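Local structure of superoxide dismutase [Fe] (Aquifex pyrophilus, 1COJ) at residues A[190-193]-A[194-198]. The protein catalyses the conversion of superoxide radicals to hydrogen peroxide and dioxygen, using one iron ion per subunit of a homotetramer. Residues are numbered along the deposited sequence; the frame is centred on the assembly and turned at random.
Sequences WDVV and NERFE
In the opening turns of helix 190-207, the last helix of the C-terminal domain of this iron superoxide dismutase, the side chains of Val192 and Arg196, one turn apart, run alongside each other. Val192 CG1, set anti to the backbone N (chi1 172°), sits over one face of the guanidinium, 3.5 Å from Arg196 NE. With its chain extended from CG to NE, Arg196 extends outward and back toward the start of the helix, where NH1 and NH2 bond to the carbonyl oxygens of Leu159 and Leu83. These bonds tie the helix to strand 157-163, on whose Ile160 Val193 packs, and to helix 63-86, which carries the iron ligand His81, although Arg196 itself stays about 10 Å from that histidine, side chain to side chain. The backbone keeps the i to i-4 pattern, with Arg196 N bonded to Val192 O at 3.0 Å. Val192 O also accepts a hydrogen bond from a water 3.2 Å away, which donates as well to Glu195 OE2; the other carboxylate oxygen, OE1, pairs with Lys212 of the second subunit. On another side of the helix, the Asn194 amide meets the rim of the Trp190 indole, close to the level of the ring, the two planes being 37° apart. An alanine here takes the amide away, and would probably open a gap between the indole edge, Leu100 and Ser97.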
loop_
_atom_site.group_PDB
_atom_site.type_symbol
_atom_site.label_atom_id
_atom_site.label_comp_id
_atom_site.label_asym_id
_atom_site.label_seq_id
_atom_site.Cartn_x
_atom_site.Cartn_y
_atom_site.Cartn_z
ATOM N N TRP A 190 -22.295 -23.293 -9.808
ATOM C CA TRP A 190 -22.828 -22.385 -10.814
ATOM C C TRP A 190 -24.233 -21.867 -10.555
ATOM O O TRP A 190 -24.624 -20.847 -11.123
ATOM C CB TRP A 190 -22.726 -23.011 -12.200
ATOM C CG TRP A 190 -21.314 -23.098 -12.658
ATOM C CD1 TRP A 190 -20.519 -24.210 -12.676
ATOM C CD2 TRP A 190 -20.504 -22.013 -13.120
ATOM N NE1 TRP A 190 -19.258 -23.882 -13.117
ATOM C CE2 TRP A 190 -19.222 -22.542 -13.399
ATOM C CE3 TRP A 190 -20.736 -20.647 -13.325
ATOM C CZ2 TRP A 190 -18.172 -21.746 -13.873
ATOM C CZ3 TRP A 190 -19.691 -19.856 -13.798
ATOM C CH2 TRP A 190 -18.425 -20.410 -14.066
ATOM N N ASP A 191 -24.988 -22.548 -9.699
ATOM C CA ASP A 191 -26.333 -22.090 -9.366
ATOM C C ASP A 191 -26.181 -20.754 -8.639
ATOM O O ASP A 191 -26.911 -19.799 -8.907
ATOM C CB ASP A 191 -27.044 -23.095 -8.455
ATOM C CG ASP A 191 -27.483 -24.357 -9.187
ATOM O OD1 ASP A 191 -27.197 -24.503 -10.393
ATOM O OD2 ASP A 191 -28.131 -25.207 -8.548
ATOM N N VAL A 192 -25.195 -20.697 -7.745
ATOM C CA VAL A 192 -24.896 -19.495 -6.967
ATOM C C VAL A 192 -24.406 -18.363 -7.876
ATOM O O VAL A 192 -24.940 -17.252 -7.838
ATOM C CB VAL A 192 -23.834 -19.795 -5.868
ATOM C CG1 VAL A 192 -23.368 -18.510 -5.195
ATOM C CG2 VAL A 192 -24.422 -20.732 -4.821
ATOM N N VAL A 193 -23.425 -18.667 -8.720
ATOM C CA VAL A 193 -22.870 -17.678 -9.641
ATOM C C VAL A 193 -23.927 -17.143 -10.612
ATOM O O VAL A 193 -24.008 -15.936 -10.841
ATOM C CB VAL A 193 -21.672 -18.256 -10.436
ATOM C CG1 VAL A 193 -21.104 -17.208 -11.386
ATOM C CG2 VAL A 193 -20.599 -18.744 -9.472
ATOM N N ASN A 194 -24.751 -18.031 -11.161
ATOM C CA ASN A 194 -25.795 -17.622 -12.100
ATOM C C ASN A 194 -26.789 -16.668 -11.447
ATOM O O ASN A 194 -27.250 -15.709 -12.078
ATOM C CB ASN A 194 -26.535 -18.836 -12.667
ATOM C CG ASN A 194 -25.669 -19.687 -13.584
ATOM O OD1 ASN A 194 -26.046 -20.802 -13.936
ATOM N ND2 ASN A 194 -24.512 -19.174 -13.969
ATOM N N GLU A 195 -27.119 -16.929 -10.183
ATOM C CA GLU A 195 -28.045 -16.072 -9.455
ATOM C C GLU A 195 -27.420 -14.704 -9.230
ATOM O O GLU A 195 -28.085 -13.679 -9.381
ATOM C CB GLU A 195 -28.433 -16.686 -8.112
ATOM C CG GLU A 195 -29.255 -15.733 -7.259
ATOM C CD GLU A 195 -29.871 -16.390 -6.046
ATOM O OE1 GLU A 195 -31.076 -16.163 -5.812
ATOM O OE2 GLU A 195 -29.157 -17.120 -5.323
ATOM N N ARG A 196 -26.142 -14.696 -8.862
ATOM C CA ARG A 196 -25.422 -13.449 -8.640
ATOM C C ARG A 196 -25.463 -12.618 -9.919
ATOM O O ARG A 196 -25.711 -11.412 -9.878
ATOM C CB ARG A 196 -23.968 -13.725 -8.255
ATOM C CG ARG A 196 -23.785 -14.362 -6.891
ATOM C CD ARG A 196 -22.310 -14.557 -6.581
ATOM N NE ARG A 196 -22.097 -15.230 -5.301
ATOM C CZ ARG A 196 -20.938 -15.753 -4.912
ATOM N NH1 ARG A 196 -19.874 -15.684 -5.695
ATOM N NH2 ARG A 196 -20.856 -16.391 -3.753
ATOM N N PHE A 197 -25.258 -13.278 -11.055
ATOM C CA PHE A 197 -25.267 -12.607 -12.351
ATOM C C PHE A 197 -26.621 -11.985 -12.669
ATOM O O PHE A 197 -26.692 -10.845 -13.138
ATOM C CB PHE A 197 -24.860 -13.574 -13.468
ATOM C CG PHE A 197 -24.802 -12.937 -14.835
ATOM C CD1 PHE A 197 -23.838 -11.976 -15.131
ATOM C CD2 PHE A 197 -25.713 -13.294 -15.826
ATOM C CE1 PHE A 197 -23.779 -11.380 -16.395
ATOM C CE2 PHE A 197 -25.664 -12.706 -17.093
ATOM C CZ PHE A 197 -24.696 -11.747 -17.376
ATOM N N GLU A 198 -27.692 -12.737 -12.427
ATOM C CA GLU A 198 -29.043 -12.252 -12.683
ATOM C C GLU A 198 -29.300 -10.966 -11.902
ATOM O O GLU A 198 -29.781 -9.970 -12.457
ATOM C CB GLU A 198 -30.071 -13.316 -12.286
ATOM C CG GLU A 198 -31.510 -12.988 -12.670
ATOM C CD GLU A 198 -31.749 -12.953 -14.184
ATOM O OE1 GLU A 198 -30.926 -13.518 -14.942
ATOM O OE2 GLU A 198 -32.772 -12.370 -14.621
HETATM O O HOH W 1 -26.280 -16.819 -5.009
#